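Long-range contact in polysaccharide deacetylase (Streptococcus pyogenes, PDB 6DQ3), which removes N-acetyl groups from the linkage unit of streptococcal cell-wall rhamnopolysaccharides, as a zinc-binding metalloenzyme of carbohydrate esterase family 4: residues Y14-V19 with N29-P34. Residues are numbered along the deposited sequence; the frame is centred on the assembly and turned at random.
Sequences YHAIHV and NLIVNP. With ZN (zinc ion), chain F; ACT (acetate ion), chain C.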
ATOM      1  N   TYR A  14       5.187  -0.443   3.693  1.00 28.42           N
ATOM      2  CA  TYR A  14       5.215  -0.187   5.126  1.00 32.32           C
ATOM      3  C   TYR A  14       4.118  -0.993   5.816  1.00 33.68           C
ATOM      4  O   TYR A  14       3.123  -1.378   5.204  1.00 30.27           O
ATOM      5  CB  TYR A  14       4.986   1.301   5.427  1.00 28.28           C
ATOM      6  CG  TYR A  14       6.110   2.239   5.066  1.00 30.57           C
ATOM      7  CD1 TYR A  14       6.163   2.833   3.817  1.00 27.40           C
ATOM      8  CD2 TYR A  14       7.102   2.551   5.983  1.00 29.67           C
ATOM      9  CE1 TYR A  14       7.185   3.696   3.480  1.00 29.48           C
ATOM     10  CE2 TYR A  14       8.125   3.414   5.660  1.00 30.82           C
ATOM     11  CZ  TYR A  14       8.165   3.984   4.406  1.00 31.95           C
ATOM     12  OH  TYR A  14       9.183   4.844   4.081  1.00 32.82           O
ATOM     13  N   HIS A  15       4.297  -1.221   7.116  1.00 31.25           N
ATOM     14  CA  HIS A  15       3.235  -1.780   7.942  1.00 31.76           C
ATOM     15  C   HIS A  15       3.114  -0.898   9.179  1.00 32.39           C
ATOM     16  O   HIS A  15       2.506   0.179   9.117  1.00 32.70           O
ATOM     17  CB  HIS A  15       3.514  -3.243   8.278  1.00 33.88           C
ATOM     18  CG  HIS A  15       3.098  -4.185   7.187  1.00 36.15           C
ATOM     19  ND1 HIS A  15       3.840  -4.366   6.039  1.00 39.64           N
ATOM     20  CD2 HIS A  15       2.005  -4.974   7.058  1.00 42.56           C
ATOM     21  CE1 HIS A  15       3.231  -5.240   5.256  1.00 40.86           C
ATOM     22  NE2 HIS A  15       2.117  -5.629   5.852  1.00 42.06           N
ATOM     23  N   ALA A  16       3.732  -1.307  10.279  1.00 33.98           N
ATOM     24  CA  ALA A  16       3.610  -0.566  11.531  1.00 28.82           C
ATOM     25  C   ALA A  16       4.599   0.589  11.604  1.00 32.36           C
ATOM     26  O   ALA A  16       5.783   0.431  11.295  1.00 31.29           O
ATOM     27  CB  ALA A  16       3.832  -1.495  12.719  1.00 31.28           C
ATOM     28  N   ILE A  17       4.114   1.750  12.038  1.00 34.70           N
ATOM     29  CA  ILE A  17       4.972   2.891  12.341  1.00 30.02           C
ATOM     30  C   ILE A  17       4.482   3.478  13.659  1.00 32.53           C
ATOM     31  O   ILE A  17       3.444   4.149  13.696  1.00 29.80           O
ATOM     32  CB  ILE A  17       4.966   3.964  11.241  1.00 32.35           C
ATOM     33  CG1 ILE A  17       5.367   3.326   9.909  1.00 35.82           C
ATOM     34  CG2 ILE A  17       5.916   5.092  11.600  1.00 35.52           C
ATOM     35  CD1 ILE A  17       5.436   4.288   8.739  1.00 35.60           C
ATOM     36  N   HIS A  18       5.216   3.229  14.736  1.00 31.46           N
ATOM     37  CA  HIS A  18       4.869   3.828  16.020  1.00 33.53           C
ATOM     38  C   HIS A  18       5.999   3.571  17.001  1.00 35.40           C
ATOM     39  O   HIS A  18       6.898   2.763  16.751  1.00 30.87           O
ATOM     40  CB  HIS A  18       3.525   3.302  16.558  1.00 35.25           C
ATOM     41  CG  HIS A  18       3.444   1.811  16.699  1.00 39.34           C
ATOM     42  ND1 HIS A  18       2.881   1.002  15.736  1.00 39.38           N
ATOM     43  CD2 HIS A  18       3.803   0.990  17.716  1.00 40.43           C
ATOM     44  CE1 HIS A  18       2.924  -0.255  16.139  1.00 40.42           C
ATOM     45  NE2 HIS A  18       3.478  -0.291  17.337  1.00 41.90           N
ATOM     46  N   VAL A  19       5.959   4.306  18.115  1.00 32.25           N
ATOM     47  CA  VAL A  19       6.899   4.065  19.196  1.00 30.45           C
ATOM     48  C   VAL A  19       6.602   2.705  19.811  1.00 32.33           C
ATOM     49  O   VAL A  19       5.442   2.363  20.072  1.00 35.01           O
ATOM     50  CB  VAL A  19       6.808   5.183  20.246  1.00 31.62           C
ATOM     51  CG1 VAL A  19       7.660   4.811  21.448  1.00 34.35           C
ATOM     52  CG2 VAL A  19       7.245   6.507  19.659  1.00 35.34           C
ATOM     53  N   ASN A  29      11.592  -7.076  15.607  1.00 64.76           N
ATOM     54  CA  ASN A  29      10.326  -7.020  14.890  1.00 62.32           C
ATOM     55  C   ASN A  29      10.517  -6.111  13.683  1.00 61.79           C
ATOM     56  O   ASN A  29      11.650  -5.832  13.279  1.00 61.16           O
ATOM     57  CB  ASN A  29       9.211  -6.556  15.840  1.00 59.31           C
ATOM     58  CG  ASN A  29       9.488  -5.193  16.436  1.00 54.61           C
ATOM     59  OD1 ASN A  29       9.859  -4.260  15.726  1.00 50.82           O
ATOM     60  ND2 ASN A  29       9.325  -5.076  17.749  1.00 52.41           N
ATOM     61  N   LEU A  30       9.407  -5.642  13.104  1.00 58.50           N
ATOM     62  CA  LEU A  30       9.449  -4.881  11.862  1.00 53.90           C
ATOM     63  C   LEU A  30       8.773  -3.521  11.986  1.00 48.89           C
ATOM     64  O   LEU A  30       8.377  -2.934  10.973  1.00 48.09           O
ATOM     65  CB  LEU A  30       8.803  -5.690  10.739  1.00 57.67           C
ATOM     66  CG  LEU A  30       9.397  -7.082  10.515  1.00 59.41           C
ATOM     67  CD1 LEU A  30       8.482  -7.942   9.655  1.00 59.80           C
ATOM     68  CD2 LEU A  30      10.777  -6.983   9.874  1.00 60.95           C
ATOM     69  N   ILE A  31       8.641  -3.002  13.199  1.00 44.14           N
ATOM     70  CA  ILE A  31       8.026  -1.695  13.391  1.00 40.28           C
ATOM     71  C   ILE A  31       9.050  -0.614  13.084  1.00 38.47           C
ATOM     72  O   ILE A  31      10.181  -0.646  13.589  1.00 43.14           O
ATOM     73  CB  ILE A  31       7.484  -1.543  14.818  1.00 33.46           C
ATOM     74  CG1 ILE A  31       6.451  -2.622  15.129  1.00 39.71           C
ATOM     75  CG2 ILE A  31       6.858  -0.155  14.983  1.00 31.53           C
ATOM     76  CD1 ILE A  31       6.075  -2.700  16.603  1.00 43.18           C
ATOM     77  N   VAL A  32       8.657   0.353  12.263  1.00 33.17           N
ATOM     78  CA  VAL A  32       9.519   1.479  11.927  1.00 33.21           C
ATOM     79  C   VAL A  32       9.299   2.590  12.940  1.00 35.23           C
ATOM     80  O   VAL A  32       8.155   2.947  13.246  1.00 34.90           O
ATOM     81  CB  VAL A  32       9.244   1.980  10.501  1.00 38.39           C
ATOM     82  CG1 VAL A  32      10.057   3.244  10.239  1.00 36.11           C
ATOM     83  CG2 VAL A  32       9.557   0.893   9.494  1.00 38.07           C
ATOM     84  N   ASN A  33      10.393   3.146  13.448  1.00 36.07           N
ATOM     85  CA  ASN A  33      10.316   4.276  14.367  1.00 35.30           C
ATOM     86  C   ASN A  33       9.769   5.496  13.634  1.00 35.65           C
ATOM     87  O   ASN A  33      10.200   5.779  12.509  1.00 33.28           O
ATOM     88  CB  ASN A  33      11.703   4.567  14.937  1.00 37.64           C
ATOM     89  CG  ASN A  33      11.689   5.669  15.972  1.00 44.91           C
ATOM     90  OD1 ASN A  33      11.405   6.824  15.661  1.00 44.80           O
ATOM     91  ND2 ASN A  33      12.007   5.318  17.212  1.00 47.97           N
ATOM     92  N   PRO A  34       8.820   6.230  14.221  1.00 34.20           N
ATOM     93  CA  PRO A  34       8.324   7.448  13.555  1.00 32.94           C
ATOM     94  C   PRO A  34       9.438   8.395  13.134  1.00 33.69           C
ATOM     95  O   PRO A  34       9.385   8.945  12.029  1.00 32.90           O
ATOM     96  CB  PRO A  34       7.403   8.074  14.616  1.00 38.44           C
ATOM     97  CG  PRO A  34       6.955   6.908  15.466  1.00 34.46           C
ATOM     98  CD  PRO A  34       8.134   5.965  15.500  1.00 37.27           C
TER
HETATM   99 ZN    ZN F 404       3.026  -1.946  18.599  1.00 41.38          ZN
HETATM  100  C   ACT C 401       0.029  -8.136   4.055  1.00 29.91           C
HETATM  101  O   ACT C 401       0.085  -7.145   4.811  1.00 30.40           O
HETATM  102  OXT ACT C 401      -0.800  -9.064   4.120  1.00 30.72           O
HETATM  103  CH3 ACT C 401       1.013  -8.189   3.000  1.00 28.82           C
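Chi1 of His18 (56°) sets CG between the backbone N and the carbonyl carbon, which turns the imidazole back over Ile31. In Ile31, chi1 of -59° leaves CG2 anti to the backbone N, and this methyl sits over the centre of one ring face. This CH-pi contact puts CG2 of Ile31 4.0 Å from the His18 ring centroid. In this polysaccharide deacetylase (carbohydrate esterase 4) domain, residues 14-19 leave strand 8-14 and residues 29-34 lead into helix 34-46. They form a single beta bridge at Ile17 and Val32. Val32 N donates a nearly straight hydrogen bond to Ala16 O (3.0 Å). The return bond, His18 N to Val32 O, is weak at 3.3 Å and 128°. Val32 O also receives a CA-H...O contact from Ile17. Ile17 and Val32 lie side by side, with CG1 of Ile17 4.1 Å from Val32 CB. Phe37 and Val86 also touch Ile17. Ala16 CB packs on Ile31 CG1, while Pro34, the first residue of helix 34-46, packs its ring on the His18 backbone. Asn29 OD1 closes an Asx turn onto Ile31 N. The His15 ring leads away from 29-34 and donates from NE2 to an acetate O (2.7 Å); this acetate, probably from the crystallisation liquor, is also held by Ser174 N. His18 ND1 is hydrogen-bonded to Asp82 OD2, which also bonds Ile17 N; this limits rotation of the ring. His18 and Glu24 share a zinc distinct from the probably catalytic one at Asp78, His133 and His137. Ile31 CD1 lies 3.6 Å from His18 NE2, the atom that binds zinc at 2.1 Å.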